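Local coordinates for protein time interval measuring enzyme TIME (PDB 2E47) that binds one copper and one zinc ion per subunit and probably converts superoxide radicals to hydrogen peroxide and oxygen, as Cu-Zn superoxide dismutases do, at residues P7-A12 with T24-Q29; K32-G37 with D102-Q107; Y47-H52 with G89-D94; H75-D80 with Y130-H135; V121-K126 with G146-G151. All blocks are in the same frame, centred on the assembly; numbering follows the deposited sequence.

Contact 1. Residues P7-A12 with T24-Q29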
# COMPACT_ATOMS: atom_id res chain seq x y z
N PRO A 7 2.86 -14.81 12.10
CA PRO A 7 1.53 -14.39 11.69
C PRO A 7 1.61 -13.11 10.85
O PRO A 7 2.70 -12.50 10.72
CB PRO A 7 0.80 -14.16 13.01
CG PRO A 7 1.93 -13.88 14.06
CD PRO A 7 3.22 -14.38 13.48
N SER A 8 0.48 -12.75 10.26
CA SER A 8 0.31 -11.55 9.42
C SER A 8 0.57 -10.27 10.17
O SER A 8 0.03 -10.07 11.27
CB SER A 8 -1.11 -11.49 8.87
OG SER A 8 -1.05 -11.68 7.46
N ARG A 9 1.43 -9.43 9.58
CA ARG A 9 1.62 -8.05 10.01
C ARG A 9 1.42 -7.11 8.80
O ARG A 9 1.34 -7.55 7.65
CB ARG A 9 3.01 -7.87 10.62
CG ARG A 9 3.31 -8.88 11.73
CD ARG A 9 4.59 -8.55 12.49
NE ARG A 9 5.80 -8.59 11.64
CZ ARG A 9 6.92 -7.88 11.87
NH1 ARG A 9 7.02 -7.07 12.93
NH2 ARG A 9 7.94 -7.97 11.01
N ALA A 10 1.37 -5.81 9.07
CA ALA A 10 1.23 -4.83 8.00
C ALA A 10 2.01 -3.61 8.42
O ALA A 10 2.38 -3.47 9.57
CB ALA A 10 -0.21 -4.50 7.80
N ILE A 11 2.28 -2.74 7.48
CA ILE A 11 3.16 -1.62 7.79
C ILE A 11 2.77 -0.53 6.80
O ILE A 11 2.30 -0.84 5.68
CB ILE A 11 4.62 -1.99 7.52
CG1 ILE A 11 5.52 -0.79 7.89
CG2 ILE A 11 4.84 -2.35 6.02
CD1 ILE A 11 7.03 -1.20 8.16
N ALA A 12 2.87 0.73 7.24
CA ALA A 12 2.64 1.92 6.37
C ALA A 12 3.84 2.78 6.59
O ALA A 12 4.32 2.89 7.73
CB ALA A 12 1.40 2.73 6.85
N THR A 24 3.57 -0.01 12.15
CA THR A 24 3.49 -1.43 12.04
C THR A 24 2.17 -1.90 12.72
O THR A 24 1.80 -1.33 13.73
CB THR A 24 4.77 -1.97 12.75
OG1 THR A 24 5.85 -2.21 11.78
CG2 THR A 24 4.54 -3.06 13.61
N PHE A 25 1.51 -2.93 12.21
CA PHE A 25 0.24 -3.41 12.79
C PHE A 25 0.40 -4.88 13.03
O PHE A 25 0.69 -5.58 12.09
CB PHE A 25 -0.88 -3.23 11.77
CG PHE A 25 -1.09 -1.79 11.34
CD1 PHE A 25 -2.11 -1.04 11.92
CD2 PHE A 25 -0.27 -1.20 10.39
CE1 PHE A 25 -2.32 0.28 11.56
CE2 PHE A 25 -0.44 0.14 9.99
CZ PHE A 25 -1.48 0.88 10.56
N THR A 26 0.17 -5.37 14.23
CA THR A 26 0.40 -6.77 14.52
C THR A 26 -0.77 -7.26 15.32
O THR A 26 -1.22 -6.58 16.25
CB THR A 26 1.74 -6.95 15.30
OG1 THR A 26 1.63 -6.27 16.53
CG2 THR A 26 2.82 -6.17 14.65
N GLN A 27 -1.31 -8.40 14.93
CA GLN A 27 -2.49 -8.91 15.53
C GLN A 27 -2.05 -9.50 16.87
O GLN A 27 -0.97 -10.06 16.95
CB GLN A 27 -3.13 -9.99 14.62
CG GLN A 27 -4.54 -10.43 15.10
CD GLN A 27 -5.57 -10.63 13.97
OE1 GLN A 27 -5.50 -10.02 12.89
NE2 GLN A 27 -6.58 -11.46 14.25
N VAL A 28 -2.82 -9.27 17.92
CA VAL A 28 -2.49 -9.77 19.24
C VAL A 28 -3.72 -10.55 19.77
O VAL A 28 -4.70 -10.76 19.05
CB VAL A 28 -1.97 -8.64 20.24
CG1 VAL A 28 -0.65 -8.07 19.81
CG2 VAL A 28 -2.93 -7.51 20.41
N GLN A 29 -3.66 -10.93 21.04
CA GLN A 29 -4.73 -11.67 21.72
C GLN A 29 -6.16 -11.14 21.48
O GLN A 29 -6.44 -9.92 21.53
CB GLN A 29 -4.42 -11.83 23.22
CG GLN A 29 -2.90 -12.16 23.53
CD GLN A 29 -1.91 -10.99 23.16
OE1 GLN A 29 -0.80 -11.21 22.60
NE2 GLN A 29 -2.30 -9.74 23.50
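Ala10 and Phe25 face each other as a hydrogen-bonded antiparallel pair in the beta hairpin that opens the Cu-Zn superoxide dismutase barrel, strands 9-12 and 24-27 running at 164° to one another. The ring defined by these bonds is closed from Phe25 N to Ala10 O at 2.8 Å and from Ala10 N to Phe25 O at 3.1 Å. Phe25 has more surface buried here than any other single residue. Its CB passes Ala10 O at 3.9 Å; CG then lies beside the backbone N (chi1 -60°), a torsion that turns the ring back along the neighbouring strand. CD2 is the ring atom nearest that strand, 3.6 Å from Ala10 O, which sits at the ring edge in its plane, and 4.2 Å from Ala10 CB. CE2 carries on toward Ala12 CB, while CZ reaches past the hairpin to Val121. Val33, Val35 and Ile153 also pack on the ring, so it belongs to the barrel interior. Other side chains project from the opposite face of the hairpin. Ile11 and Thr24 are a non-hydrogen-bonded pair there, and Ile11 also touches a bound N-acetylglucosamine and Gly55 of the second subunit. Further along this face, Arg9 lies beside Thr26, its aliphatic CD 3.7 Å from Thr26 CG2.

Contact 2. Residues K32-G37 with D102-Q107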
# COMPACT_ATOMS: atom_id res chain seq x y z
N LYS A 32 -7.35 -8.26 18.51
CA LYS A 32 -7.03 -6.81 18.48
C LYS A 32 -5.72 -6.54 17.74
O LYS A 32 -4.95 -7.47 17.49
CB LYS A 32 -6.95 -6.25 19.91
CG LYS A 32 -8.29 -6.32 20.67
CD LYS A 32 -7.99 -6.41 22.15
CE LYS A 32 -8.83 -5.44 22.97
NZ LYS A 32 -10.31 -5.71 22.88
N VAL A 33 -5.42 -5.27 17.47
CA VAL A 33 -4.23 -4.96 16.68
C VAL A 33 -3.31 -4.05 17.46
O VAL A 33 -3.74 -3.02 17.97
CB VAL A 33 -4.61 -4.46 15.25
CG1 VAL A 33 -3.38 -3.90 14.42
CG2 VAL A 33 -5.32 -5.62 14.46
N HIS A 34 -2.04 -4.46 17.61
CA HIS A 34 -1.07 -3.60 18.24
C HIS A 34 -0.47 -2.75 17.13
O HIS A 34 0.15 -3.28 16.17
CB HIS A 34 0.01 -4.45 18.92
CG HIS A 34 0.91 -3.69 19.83
ND1 HIS A 34 2.08 -4.22 20.33
CD2 HIS A 34 0.80 -2.45 20.36
CE1 HIS A 34 2.66 -3.33 21.12
NE2 HIS A 34 1.90 -2.25 21.15
N VAL A 35 -0.64 -1.44 17.26
CA VAL A 35 -0.06 -0.43 16.35
C VAL A 35 1.16 0.22 16.98
O VAL A 35 1.08 0.75 18.07
CB VAL A 35 -1.15 0.66 16.08
CG1 VAL A 35 -0.71 1.73 15.04
CG2 VAL A 35 -2.49 -0.00 15.65
N GLN A 36 2.31 0.18 16.35
CA GLN A 36 3.46 0.84 16.95
C GLN A 36 4.39 1.50 15.93
O GLN A 36 4.42 1.14 14.77
CB GLN A 36 4.24 -0.12 17.89
CG GLN A 36 4.17 -1.58 17.53
CD GLN A 36 4.99 -2.53 18.43
OE1 GLN A 36 5.64 -2.15 19.47
NE2 GLN A 36 4.94 -3.79 18.05
N GLY A 37 5.20 2.45 16.36
CA GLY A 37 6.20 2.98 15.46
C GLY A 37 6.56 4.35 15.94
O GLY A 37 6.31 4.69 17.12
N ASP A 102 2.18 3.76 20.25
CA ASP A 102 2.10 2.48 20.90
C ASP A 102 0.73 2.27 21.48
O ASP A 102 0.41 2.72 22.60
CB ASP A 102 3.17 2.37 21.97
CG ASP A 102 3.22 0.96 22.60
OD1 ASP A 102 4.09 0.71 23.49
OD2 ASP A 102 2.40 0.10 22.21
N LEU A 103 -0.11 1.57 20.74
CA LEU A 103 -1.49 1.44 21.17
C LEU A 103 -2.06 0.16 20.67
O LEU A 103 -1.56 -0.45 19.72
CB LEU A 103 -2.34 2.61 20.71
CG LEU A 103 -2.51 2.72 19.18
CD1 LEU A 103 -3.62 1.87 18.52
CD2 LEU A 103 -2.75 4.18 18.80
N VAL A 104 -3.10 -0.27 21.36
CA VAL A 104 -3.82 -1.44 20.97
C VAL A 104 -5.20 -0.96 20.55
O VAL A 104 -5.80 -0.18 21.27
CB VAL A 104 -3.89 -2.42 22.12
CG1 VAL A 104 -4.81 -3.57 21.78
CG2 VAL A 104 -2.43 -2.92 22.44
N ASP A 105 -5.70 -1.41 19.40
CA ASP A 105 -7.01 -1.00 18.92
C ASP A 105 -7.92 -2.24 18.74
O ASP A 105 -7.52 -3.25 18.19
CB ASP A 105 -6.89 -0.26 17.60
CG ASP A 105 -8.21 0.47 17.21
OD1 ASP A 105 -9.01 -0.11 16.44
OD2 ASP A 105 -8.46 1.63 17.68
N ASP A 106 -9.16 -2.14 19.19
CA ASP A 106 -10.09 -3.30 19.07
C ASP A 106 -11.10 -3.17 17.94
O ASP A 106 -12.00 -4.00 17.88
CB ASP A 106 -10.83 -3.55 20.40
CG ASP A 106 -11.52 -2.29 20.93
OD1 ASP A 106 -11.37 -1.21 20.29
OD2 ASP A 106 -12.23 -2.37 21.97
N GLN A 107 -10.98 -2.19 17.05
CA GLN A 107 -11.89 -2.14 15.89
C GLN A 107 -11.23 -2.59 14.56
O GLN A 107 -11.84 -3.33 13.78
CB GLN A 107 -12.42 -0.70 15.75
CG GLN A 107 -13.91 -0.53 15.75
CD GLN A 107 -14.47 -1.15 16.97
OE1 GLN A 107 -14.07 -0.80 18.07
NE2 GLN A 107 -15.31 -2.14 16.80
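His34 and Asp102 meet on one face of an antiparallel strand pair of the superoxide dismutase beta barrel, where strand 33-37 runs alongside strand 102-105 at 158°. The imidazole and carboxylate planes are 40° apart, yet NE2 of His34 donates to OD2 of Asp102 over 2.6 Å in a nearly straight bond. The acceptor lies in the ring plane. Both side chains extend with CG opposite the backbone N (chi1 -169° for His34), which brings the ring across to the other strand and leaves its CD2 at 3.2 Å from Leu103 O. Gln36 CG sits over one ring face. A leucine in place of His34 would probably leave the Asp102 carboxylate without its short hydrogen-bond partner and freer to turn, with a long, weak ion pair to Arg100 remaining. On the reverse face, Val35 and Leu103 lie side by side and point the same way, CG2 of the valine 3.6 Å from CD1 of the leucine. Asp105, on that face too, directs OD2 to a salt bridge with Arg83. Backbone bonds pair Val33 with Asp105 and Val35 with Leu103. At the strand end Lys32 lies alongside Asp106, pointing the same way: its NZ lies 3.3 Å from Asp106 CB, but 4.0 Å from Asp106 OD2, a long salt bridge.

Contact 3. Residues Y47-H52 with G89-D94. With CU (copper (II) ion), chain E.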
# COMPACT_ATOMS: atom_id res chain seq x y z
N TYR A 47 -2.05 15.22 17.00
CA TYR A 47 -2.42 15.33 15.58
C TYR A 47 -3.26 14.13 15.23
O TYR A 47 -2.89 12.99 15.59
CB TYR A 47 -1.15 15.33 14.73
CG TYR A 47 -0.19 16.50 15.09
CD1 TYR A 47 0.79 16.34 16.09
CD2 TYR A 47 -0.26 17.69 14.46
CE1 TYR A 47 1.67 17.35 16.47
CE2 TYR A 47 0.65 18.73 14.82
CZ TYR A 47 1.59 18.54 15.83
OH TYR A 47 2.47 19.55 16.18
N GLY A 48 -4.35 14.37 14.50
CA GLY A 48 -5.24 13.31 14.04
C GLY A 48 -4.51 12.26 13.27
O GLY A 48 -3.65 12.56 12.44
N PHE A 49 -4.81 11.00 13.56
CA PHE A 49 -4.18 9.92 12.83
C PHE A 49 -5.25 8.87 12.57
O PHE A 49 -5.82 8.35 13.49
CB PHE A 49 -3.14 9.35 13.75
CG PHE A 49 -2.26 8.35 13.10
CD1 PHE A 49 -2.21 7.05 13.59
CD2 PHE A 49 -1.44 8.71 12.09
CE1 PHE A 49 -1.38 6.14 13.01
CE2 PHE A 49 -0.61 7.82 11.50
CZ PHE A 49 -0.60 6.51 11.95
N HIS A 50 -5.58 8.60 11.30
CA HIS A 50 -6.72 7.72 11.00
C HIS A 50 -6.42 6.76 9.86
O HIS A 50 -5.58 7.08 9.06
CB HIS A 50 -7.92 8.54 10.56
CG HIS A 50 -8.11 9.81 11.33
ND1 HIS A 50 -8.22 11.04 10.71
CD2 HIS A 50 -8.21 10.04 12.67
CE1 HIS A 50 -8.38 11.97 11.64
NE2 HIS A 50 -8.39 11.39 12.84
N VAL A 51 -7.18 5.66 9.74
CA VAL A 51 -7.17 4.82 8.55
C VAL A 51 -8.26 5.35 7.65
O VAL A 51 -9.49 5.40 8.05
CB VAL A 51 -7.44 3.36 8.91
CG1 VAL A 51 -7.50 2.48 7.65
CG2 VAL A 51 -6.32 2.82 9.91
N HIS A 52 -7.87 5.77 6.45
CA HIS A 52 -8.85 6.28 5.52
C HIS A 52 -9.24 5.12 4.57
O HIS A 52 -8.59 4.07 4.50
CB HIS A 52 -8.30 7.54 4.81
CG HIS A 52 -8.32 8.79 5.65
ND1 HIS A 52 -8.71 10.01 5.15
CD2 HIS A 52 -7.96 9.02 6.93
CE1 HIS A 52 -8.58 10.93 6.09
NE2 HIS A 52 -8.15 10.35 7.19
N GLY A 89 -7.42 7.91 16.68
CA GLY A 89 -7.16 8.94 17.67
C GLY A 89 -6.13 9.99 17.23
O GLY A 89 -6.14 10.38 16.06
N ASN A 90 -5.33 10.49 18.16
CA ASN A 90 -4.29 11.49 17.90
C ASN A 90 -2.99 10.85 18.25
O ASN A 90 -2.97 10.01 19.18
CB ASN A 90 -4.45 12.70 18.85
CG ASN A 90 -5.64 13.59 18.48
OD1 ASN A 90 -6.55 13.83 19.29
ND2 ASN A 90 -5.63 14.10 17.29
N VAL A 91 -1.91 11.24 17.57
CA VAL A 91 -0.56 10.85 17.99
C VAL A 91 0.13 12.06 18.60
O VAL A 91 -0.10 13.17 18.17
CB VAL A 91 0.33 10.26 16.84
CG1 VAL A 91 -0.31 9.01 16.31
CG2 VAL A 91 0.48 11.19 15.70
N VAL A 92 0.97 11.83 19.60
CA VAL A 92 1.62 12.92 20.31
C VAL A 92 3.08 13.08 19.95
O VAL A 92 3.81 12.09 19.98
CB VAL A 92 1.53 12.66 21.80
CG1 VAL A 92 2.31 13.77 22.54
CG2 VAL A 92 -0.01 12.53 22.24
N PHE A 93 3.50 14.30 19.60
CA PHE A 93 4.91 14.61 19.33
C PHE A 93 5.57 15.24 20.54
O PHE A 93 4.92 15.98 21.28
CB PHE A 93 5.03 15.54 18.11
CG PHE A 93 4.82 14.83 16.83
CD1 PHE A 93 5.90 14.47 16.05
CD2 PHE A 93 3.52 14.44 16.44
CE1 PHE A 93 5.72 13.76 14.90
CE2 PHE A 93 3.31 13.78 15.25
CZ PHE A 93 4.42 13.43 14.47
N ASP A 94 6.86 14.92 20.76
CA ASP A 94 7.58 15.48 21.90
C ASP A 94 8.31 16.72 21.46
O ASP A 94 8.25 17.10 20.28
CB ASP A 94 8.53 14.46 22.58
CG ASP A 94 9.67 14.02 21.68
OD1 ASP A 94 10.18 12.92 21.87
OD2 ASP A 94 10.00 14.74 20.71
CU CU E . -8.65 11.56 8.78
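Tyr47 and Val91 form a hydrogen-bonded antiparallel pair where strand 47-52, which carries two copper ligands of the superoxide dismutase barrel, meets strand 89-93. The strands cross at 128°, and the ladder is correspondingly short. Its backbone bonds are three: Val91 N donates to Tyr47 O at 2.8 Å, Tyr47 N to Val91 O, and Phe49 N to Gly89 O at 2.9 Å. Gly89 has a positive phi, at which a side chain would run into the preceding carbonyl.

The apolar contacts are aromatic for the most part. The rings of Tyr47 and Phe93 stand almost perpendicular, planes at 89° and centroids 5.2 Å apart, with Tyr47 CD1 approaching Phe93 CD2 to 3.3 Å. An alanine in place of Phe93 would probably open a gap beside the tyrosine ring and leave it less restrained on that side. Phe49 contributes its CB and CG, each 3.8 Å from Val91 CG1, and its ring continues to Val121.

Metal coordination belongs to the far end of strand 47-52. His67 and His124 complete the copper site, and a hydrogen bond from His50 NE2 to Asp128 OD1 probably helps fix that imidazole. With chi1 at -40°, His50 swings its ring toward the metal; ND1 of His50 binds copper at 2.0 Å and NE2 of His52 binds it at 2.1 Å.

Contact 4. Residues H75-D80 with Y130-H135. With ZN (zinc ion), chain F.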
# COMPACT_ATOMS: atom_id res chain seq x y z
N HIS A 75 -18.03 9.80 13.66
CA HIS A 75 -16.66 9.94 14.09
C HIS A 75 -16.65 9.95 15.58
O HIS A 75 -17.44 10.63 16.18
CB HIS A 75 -16.03 11.26 13.56
CG HIS A 75 -14.61 11.42 13.95
ND1 HIS A 75 -13.59 10.69 13.36
CD2 HIS A 75 -14.03 12.21 14.89
CE1 HIS A 75 -12.44 11.01 13.94
NE2 HIS A 75 -12.67 11.92 14.87
N GLY A 76 -15.71 9.25 16.20
CA GLY A 76 -15.64 9.31 17.64
C GLY A 76 -14.23 9.18 18.18
O GLY A 76 -13.26 9.21 17.44
N HIS A 77 -14.17 9.01 19.49
CA HIS A 77 -12.97 8.62 20.22
C HIS A 77 -12.71 7.12 20.05
O HIS A 77 -13.67 6.30 20.05
CB HIS A 77 -13.11 9.00 21.70
CG HIS A 77 -11.85 8.75 22.52
ND1 HIS A 77 -11.02 9.76 22.96
CD2 HIS A 77 -11.32 7.60 23.01
CE1 HIS A 77 -10.01 9.25 23.65
NE2 HIS A 77 -10.16 7.93 23.68
N PRO A 78 -11.42 6.72 19.90
CA PRO A 78 -11.14 5.28 19.75
C PRO A 78 -11.70 4.45 20.92
O PRO A 78 -11.92 3.27 20.76
CB PRO A 78 -9.60 5.18 19.76
CG PRO A 78 -9.10 6.62 19.71
CD PRO A 78 -10.22 7.57 19.79
N ASN A 79 -11.89 5.03 22.09
CA ASN A 79 -12.56 4.28 23.19
C ASN A 79 -14.10 4.23 23.08
O ASN A 79 -14.72 3.49 23.80
CB ASN A 79 -12.18 4.82 24.56
CG ASN A 79 -10.75 4.55 24.92
OD1 ASN A 79 -10.16 3.56 24.48
ND2 ASN A 79 -10.19 5.39 25.76
N ASP A 80 -14.71 5.03 22.22
CA ASP A 80 -16.17 4.94 21.96
C ASP A 80 -16.61 3.76 21.08
O ASP A 80 -15.94 3.38 20.12
CB ASP A 80 -16.64 6.18 21.21
CG ASP A 80 -16.38 7.46 21.96
OD1 ASP A 80 -16.52 8.52 21.30
OD2 ASP A 80 -16.04 7.40 23.18
N TYR A 130 -12.51 14.38 18.38
CA TYR A 130 -13.20 13.14 18.73
C TYR A 130 -14.70 13.24 18.52
O TYR A 130 -15.45 12.45 19.10
CB TYR A 130 -12.88 12.65 20.13
CG TYR A 130 -11.44 12.55 20.51
CD1 TYR A 130 -10.53 11.73 19.79
CD2 TYR A 130 -10.95 13.27 21.63
CE1 TYR A 130 -9.17 11.62 20.18
CE2 TYR A 130 -9.62 13.21 21.98
CZ TYR A 130 -8.73 12.37 21.27
OH TYR A 130 -7.42 12.29 21.68
N GLY A 131 -15.13 14.17 17.67
CA GLY A 131 -16.56 14.37 17.38
C GLY A 131 -17.33 15.07 18.51
O GLY A 131 -18.54 15.03 18.54
N LYS A 132 -16.63 15.71 19.44
CA LYS A 132 -17.22 16.22 20.67
C LYS A 132 -17.41 17.74 20.66
O LYS A 132 -18.01 18.34 21.60
CB LYS A 132 -16.37 15.83 21.87
CG LYS A 132 -16.22 14.36 22.01
CD LYS A 132 -15.23 14.03 23.11
CE LYS A 132 -15.24 12.49 23.33
NZ LYS A 132 -13.85 12.05 23.57
N SER A 133 -16.93 18.38 19.59
CA SER A 133 -17.11 19.80 19.48
C SER A 133 -18.32 20.18 18.61
O SER A 133 -19.05 19.34 18.09
CB SER A 133 -15.84 20.45 18.91
OG SER A 133 -15.99 20.51 17.51
N ASP A 134 -18.42 21.49 18.42
CA ASP A 134 -19.49 22.21 17.81
C ASP A 134 -19.17 22.62 16.35
O ASP A 134 -20.06 23.12 15.63
CB ASP A 134 -19.62 23.47 18.69
CG ASP A 134 -18.27 23.82 19.40
OD1 ASP A 134 -17.65 24.88 19.08
OD2 ASP A 134 -17.82 23.00 20.27
N HIS A 135 -17.91 22.45 15.94
CA HIS A 135 -17.42 22.74 14.57
C HIS A 135 -18.19 21.84 13.55
O HIS A 135 -18.52 20.71 13.88
CB HIS A 135 -15.90 22.51 14.53
CG HIS A 135 -15.28 22.71 13.19
ND1 HIS A 135 -15.43 21.82 12.15
CD2 HIS A 135 -14.53 23.74 12.70
CE1 HIS A 135 -14.81 22.28 11.08
NE2 HIS A 135 -14.26 23.45 11.38
ZN ZN F . -13.52 9.31 11.82
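His77 sets the edge of its imidazole toward the face of Tyr130, an edge-to-face aromatic pair joining two loops of the superoxide dismutase fold, one of which carries a zinc ligand. The centroids are 4.5 Å apart and the planes inclined at 56°. ND1 is the imidazole atom over the middle of the phenol ring, 3.7 Å from Tyr130 CG. Two lesser neighbours add to this first shell: Pro78 CD lies 4.2 Å from Tyr130 CD1, and Lys132, from the loop of Tyr130, crosses obliquely, bringing its NZ to 3.7 Å from His77 CB. Across the two segments the backbones come close through Gly76 and Tyr130, whose carbonyl O receives a CA-H...O contact from Gly76, with no hydrogen bond directly between residues 75-80 and 130-135.

The next shell fixes these groups. A type I turn runs from His77 to Asp80, and Asp80 OD1 accepts from His77 N at 3.0 Å, reached from well above the carboxylate plane. In the other loop Asp128 OD2 takes hydrogen bonds from both Tyr130 N and His75 NE2, so one carboxylate oxygen orients the tyrosine backbone and the zinc-binding imidazole together. The edge of that imidazole passes the second loop, with His75 CD2 at 3.6 Å from Gly131 N. His67, His84 and Asp87 complete the zinc site, to which His75 contributes ND1 at 2.1 Å.

Contact 5. Residues V121-K126 with G146-G151. With CU (copper (II) ion), chain E.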
# COMPACT_ATOMS: atom_id res chain seq x y z
N VAL A 121 -3.05 5.06 6.00
CA VAL A 121 -2.99 5.79 7.25
C VAL A 121 -2.79 7.24 6.83
O VAL A 121 -2.03 7.51 5.86
CB VAL A 121 -1.80 5.30 8.07
CG1 VAL A 121 -1.54 6.29 9.12
CG2 VAL A 121 -2.19 4.05 8.73
N VAL A 122 -3.41 8.17 7.53
CA VAL A 122 -3.29 9.59 7.21
C VAL A 122 -3.02 10.37 8.49
O VAL A 122 -3.76 10.22 9.50
CB VAL A 122 -4.52 10.22 6.58
CG1 VAL A 122 -4.25 11.73 6.30
CG2 VAL A 122 -4.86 9.48 5.28
N LEU A 123 -1.95 11.17 8.46
CA LEU A 123 -1.61 12.06 9.59
C LEU A 123 -2.09 13.42 9.22
O LEU A 123 -1.73 13.93 8.13
CB LEU A 123 -0.10 12.14 9.74
CG LEU A 123 0.54 13.02 10.80
CD1 LEU A 123 0.18 12.58 12.19
CD2 LEU A 123 2.06 12.90 10.63
N HIS A 124 -2.73 14.08 10.18
CA HIS A 124 -3.38 15.34 9.91
C HIS A 124 -2.68 16.50 10.53
O HIS A 124 -1.84 16.32 11.44
CB HIS A 124 -4.82 15.25 10.50
CG HIS A 124 -5.68 14.31 9.76
ND1 HIS A 124 -6.33 14.66 8.60
CD2 HIS A 124 -6.00 13.02 10.00
CE1 HIS A 124 -7.03 13.63 8.17
NE2 HIS A 124 -6.88 12.62 9.01
N GLU A 125 -3.04 17.70 10.07
CA GLU A 125 -2.37 18.90 10.48
C GLU A 125 -2.75 19.38 11.88
O GLU A 125 -2.01 20.11 12.51
CB GLU A 125 -2.59 20.02 9.42
CG GLU A 125 -3.70 21.03 9.69
CD GLU A 125 -4.22 21.72 8.37
OE1 GLU A 125 -3.40 21.86 7.40
OE2 GLU A 125 -5.42 22.13 8.30
N LYS A 126 -3.90 18.94 12.39
CA LYS A 126 -4.27 19.24 13.79
C LYS A 126 -4.92 18.12 14.51
O LYS A 126 -5.20 17.06 13.92
CB LYS A 126 -5.13 20.48 13.92
CG LYS A 126 -6.35 20.58 13.06
CD LYS A 126 -6.59 22.06 12.85
CE LYS A 126 -8.08 22.37 12.51
NZ LYS A 126 -8.58 23.63 13.19
N GLY A 146 -6.27 19.53 7.32
CA GLY A 146 -5.62 19.01 6.13
C GLY A 146 -4.72 17.83 6.48
O GLY A 146 -4.51 17.48 7.65
N ARG A 147 -4.18 17.21 5.42
CA ARG A 147 -3.56 15.92 5.50
C ARG A 147 -2.08 16.13 5.30
O ARG A 147 -1.69 16.56 4.26
CB ARG A 147 -4.14 15.04 4.40
CG ARG A 147 -5.67 14.85 4.59
CD ARG A 147 -6.26 13.83 3.68
NE ARG A 147 -7.70 13.83 3.90
CZ ARG A 147 -8.59 13.02 3.33
NH1 ARG A 147 -9.87 13.17 3.65
NH2 ARG A 147 -8.23 12.09 2.45
N VAL A 148 -1.26 15.86 6.31
CA VAL A 148 0.16 16.24 6.15
C VAL A 148 1.01 15.11 5.55
O VAL A 148 2.05 15.35 4.96
CB VAL A 148 0.80 16.85 7.42
CG1 VAL A 148 0.01 18.07 7.91
CG2 VAL A 148 0.86 15.87 8.50
N ALA A 149 0.57 13.85 5.75
CA ALA A 149 1.26 12.71 5.15
C ALA A 149 0.34 11.52 5.17
O ALA A 149 -0.55 11.44 6.01
CB ALA A 149 2.58 12.42 5.99
N CYS A 150 0.58 10.58 4.24
CA CYS A 150 -0.17 9.34 4.17
C CYS A 150 0.67 8.20 3.66
O CYS A 150 1.69 8.44 2.97
CB CYS A 150 -1.42 9.49 3.25
SG CYS A 150 -1.18 10.29 1.73
N GLY A 151 0.25 6.98 3.95
CA GLY A 151 0.92 5.83 3.37
C GLY A 151 -0.08 4.72 3.19
O GLY A 151 -0.95 4.55 4.03
CU CU E . -8.65 11.56 8.78
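Gly146 and Glu125 enclose each other at the end of the strand pair, where each has much of its surface buried by the other segment. Gly146 N donates to Glu125 OE2 at 2.9 Å along an almost straight path, 179° at the hydrogen, meeting the oxygen from above the carboxylate plane. In return Gly146 O accepts from Glu125 N at 2.8 Å, so the residue is gripped through both its amide and its carbonyl. A side chain on Gly146 would collide with Glu125 OE1, which fits the glycine found here.

Val148 is the third main contributor. Its CG1 packs against Glu125 CB at 3.6 Å, while CG2, lying between the backbone N and the carbonyl carbon, turns to Leu123 CG at 3.7 Å. The backbone explains this position: Val148 and Ala149 both face Leu123, a classic beta bulge in the antiparallel pair 121-124 with 147-151 of the superoxide dismutase barrel. Leu123 O receives Val148 N at 2.7 Å and a weaker bond from Ala149 N. Beyond the bulge the ladder is regular, through Leu123 with Ala149 and Val121 with Gly151.

On the opposite face of the pair, Val122 CG1 lies over one face of the His124 ring, offset toward its rim, and Arg147 runs beside that ring. The guanidinium of Arg147 bonds to Gly65 O and Cys61 O, and Cys150 is joined to Cys61 by a disulfide. His50, His52 and His67 share the copper with His124, whose NE2 binds it at 2.1 Å.

How the contacts relate
From the N terminus, contact 1 closes the first hairpin, and its strand 20-27 continues into contact 2 through backbone bonds between Thr24 and Gln36 and between Thr26 and His34. Contact 2 closes a much longer loop, joining 32-37 to 102-107, and contact 3 nests inside it. Contact 4 crosses both: 75-80 lies within their loops, whereas 130-135 follows them. It also crosses contact 5, which pairs 121-126 with 146-151. Contacts 3 and 5 are neighbours in the sheet and share the copper ion, while contact 4 brings in the zinc side. Phe25 packing on Val121 links contact 1 to contact 5 across the barrel interior.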